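Local coordinates for designed helical repeat protein (Synthetic construct, PDB 5CWF) that has no known natural function, being a computationally designed helical repeat protein made in exploring which repeat architectures can be built, at residues Val106-Lys111 against Asp153-Asn158. Residues are numbered along the deposited sequence; the frame is centred on the assembly and turned at random.
Sequences VLLAAK and DAAKNN
Leu108 packs against Ala155 and the base of Lys156 where two helices of a designed all-helical repeat array, 93-111 and 138-156, run side by side near their C-terminal ends. The pair illustrates how such arrays combine close backbones with one large apolar side chain. At Ala109 and Ala155 the CA atoms come within 5.5 Å, an approach consistent with both side chains being single methyls; the CB of Ala155 faces the backbone N of Ala109 at 4.4 Å. Both alanines also rest on Ile121, so helix 115-134 packs against both at this point.

Followed outward, Leu108 begins the contact with CB, 4.4 Å from Ala155 CB. With chi1 at -173°, CG swings to the side of the partner helix and stays near the same methyl. A chi2 of 56° then turns CD2 to the partner, while CD1 makes no close approach to 153-158. Leu108 CD2 lies 4.3 Å from Ala155 CB, and it alone reaches Lys156, 3.6 Å from CA. The lysine chain crosses the leucine at about a right angle and continues extended beyond CG. Leu108 CD2 to Lys156 CG, at 3.3 Å, is shorter than usual van der Waals contact and doubtful, perhaps reflecting how the exposed lysine was modelled.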
loop_
_atom_site.group_PDB
_atom_site.type_symbol
_atom_site.label_atom_id
_atom_site.label_comp_id
_atom_site.label_asym_id
_atom_site.label_seq_id
_atom_site.Cartn_x
_atom_site.Cartn_y
_atom_site.Cartn_z
ATOM N N VAL A 106 -3.500 -4.632 -1.446
ATOM C CA VAL A 106 -2.211 -4.780 -2.109
ATOM C C VAL A 106 -1.555 -6.079 -1.634
ATOM O O VAL A 106 -0.887 -6.736 -2.402
ATOM C CB VAL A 106 -1.267 -3.542 -1.909
ATOM C CG1 VAL A 106 -1.878 -2.296 -2.562
ATOM C CG2 VAL A 106 -0.944 -3.295 -0.456
ATOM N N LEU A 107 -1.785 -6.483 -0.392
ATOM C CA LEU A 107 -1.234 -7.757 0.085
ATOM C C LEU A 107 -1.831 -8.945 -0.671
ATOM O O LEU A 107 -1.114 -9.815 -1.166
ATOM C CB LEU A 107 -1.506 -7.920 1.583
ATOM C CG LEU A 107 -1.081 -9.224 2.266
ATOM C CD1 LEU A 107 0.381 -9.518 2.077
ATOM C CD2 LEU A 107 -1.422 -9.156 3.765
ATOM N N LEU A 108 -3.146 -8.943 -0.807
ATOM C CA LEU A 108 -3.815 -10.023 -1.511
ATOM C C LEU A 108 -3.400 -10.026 -2.988
ATOM O O LEU A 108 -3.141 -11.087 -3.563
ATOM C CB LEU A 108 -5.329 -9.886 -1.354
ATOM C CG LEU A 108 -6.185 -11.029 -1.890
ATOM C CD1 LEU A 108 -5.768 -12.336 -1.257
ATOM C CD2 LEU A 108 -7.645 -10.745 -1.605
ATOM N N ALA A 109 -3.318 -8.845 -3.598
ATOM C CA ALA A 109 -2.890 -8.756 -4.984
ATOM C C ALA A 109 -1.467 -9.301 -5.144
ATOM O O ALA A 109 -1.180 -10.067 -6.080
ATOM C CB ALA A 109 -2.979 -7.341 -5.472
ATOM N N ALA A 110 -0.576 -8.926 -4.231
ATOM C CA ALA A 110 0.806 -9.439 -4.289
ATOM C C ALA A 110 0.858 -10.954 -4.065
ATOM O O ALA A 110 1.773 -11.633 -4.556
ATOM C CB ALA A 110 1.683 -8.738 -3.243
ATOM N N LYS A 111 -0.112 -11.476 -3.322
ATOM C CA LYS A 111 -0.140 -12.896 -2.975
ATOM C C LYS A 111 -0.749 -13.752 -4.082
ATOM O O LYS A 111 -0.417 -14.936 -4.231
ATOM C CB LYS A 111 -0.936 -13.081 -1.665
ATOM C CG LYS A 111 -0.966 -14.484 -1.095
ATOM C CD LYS A 111 -1.776 -14.554 0.205
ATOM C CE LYS A 111 -1.163 -13.708 1.324
ATOM N NZ LYS A 111 -1.904 -13.845 2.618
ATOM N N ASP A 153 -12.268 -5.815 -2.593
ATOM C CA ASP A 153 -13.131 -6.825 -3.211
ATOM C C ASP A 153 -12.588 -7.187 -4.601
ATOM O O ASP A 153 -12.568 -8.380 -4.999
ATOM C CB ASP A 153 -14.584 -6.323 -3.311
ATOM C CG ASP A 153 -15.304 -6.310 -1.957
ATOM O OD1 ASP A 153 -14.896 -7.066 -1.047
ATOM O OD2 ASP A 153 -16.282 -5.537 -1.800
ATOM N N ALA A 154 -12.100 -6.177 -5.323
ATOM C CA ALA A 154 -11.517 -6.400 -6.655
ATOM C C ALA A 154 -10.279 -7.274 -6.590
ATOM O O ALA A 154 -10.032 -8.060 -7.493
ATOM C CB ALA A 154 -11.166 -5.072 -7.330
ATOM N N ALA A 155 -9.461 -7.081 -5.566
ATOM C CA ALA A 155 -8.304 -7.934 -5.370
ATOM C C ALA A 155 -8.766 -9.366 -5.085
ATOM O O ALA A 155 -8.190 -10.336 -5.598
ATOM C CB ALA A 155 -7.446 -7.409 -4.239
ATOM N N LYS A 156 -9.809 -9.487 -4.276
ATOM C CA LYS A 156 -10.356 -10.803 -3.928
ATOM C C LYS A 156 -10.913 -11.534 -5.147
ATOM O O LYS A 156 -10.865 -12.769 -5.220
ATOM C CB LYS A 156 -11.443 -10.655 -2.859
ATOM C CG LYS A 156 -10.916 -10.336 -1.463
ATOM C CD LYS A 156 -12.019 -10.036 -0.453
ATOM C CE LYS A 156 -11.429 -9.750 0.936
ATOM N NZ LYS A 156 -12.467 -9.469 1.982
ATOM N N ASN A 157 -11.405 -10.769 -6.116
ATOM C CA ASN A 157 -11.960 -11.324 -7.341
ATOM C C ASN A 157 -10.967 -11.350 -8.504
ATOM O O ASN A 157 -11.354 -11.674 -9.630
ATOM C CB ASN A 157 -13.189 -10.525 -7.767
ATOM C CG ASN A 157 -14.329 -10.641 -6.783
ATOM O OD1 ASN A 157 -14.502 -11.673 -6.136
ATOM N ND2 ASN A 157 -15.150 -9.605 -6.707
ATOM N N ASN A 158 -9.710 -10.994 -8.236
ATOM C CA ASN A 158 -8.673 -10.917 -9.268
ATOM C C ASN A 158 -9.178 -10.132 -10.485
ATOM O O ASN A 158 -9.111 -10.595 -11.608
ATOM C CB ASN A 158 -8.193 -12.321 -9.673
ATOM C CG ASN A 158 -6.721 -12.336 -10.082
ATOM O OD1 ASN A 158 -5.855 -11.773 -9.393
ATOM N ND2 ASN A 158 -6.435 -12.956 -11.215
#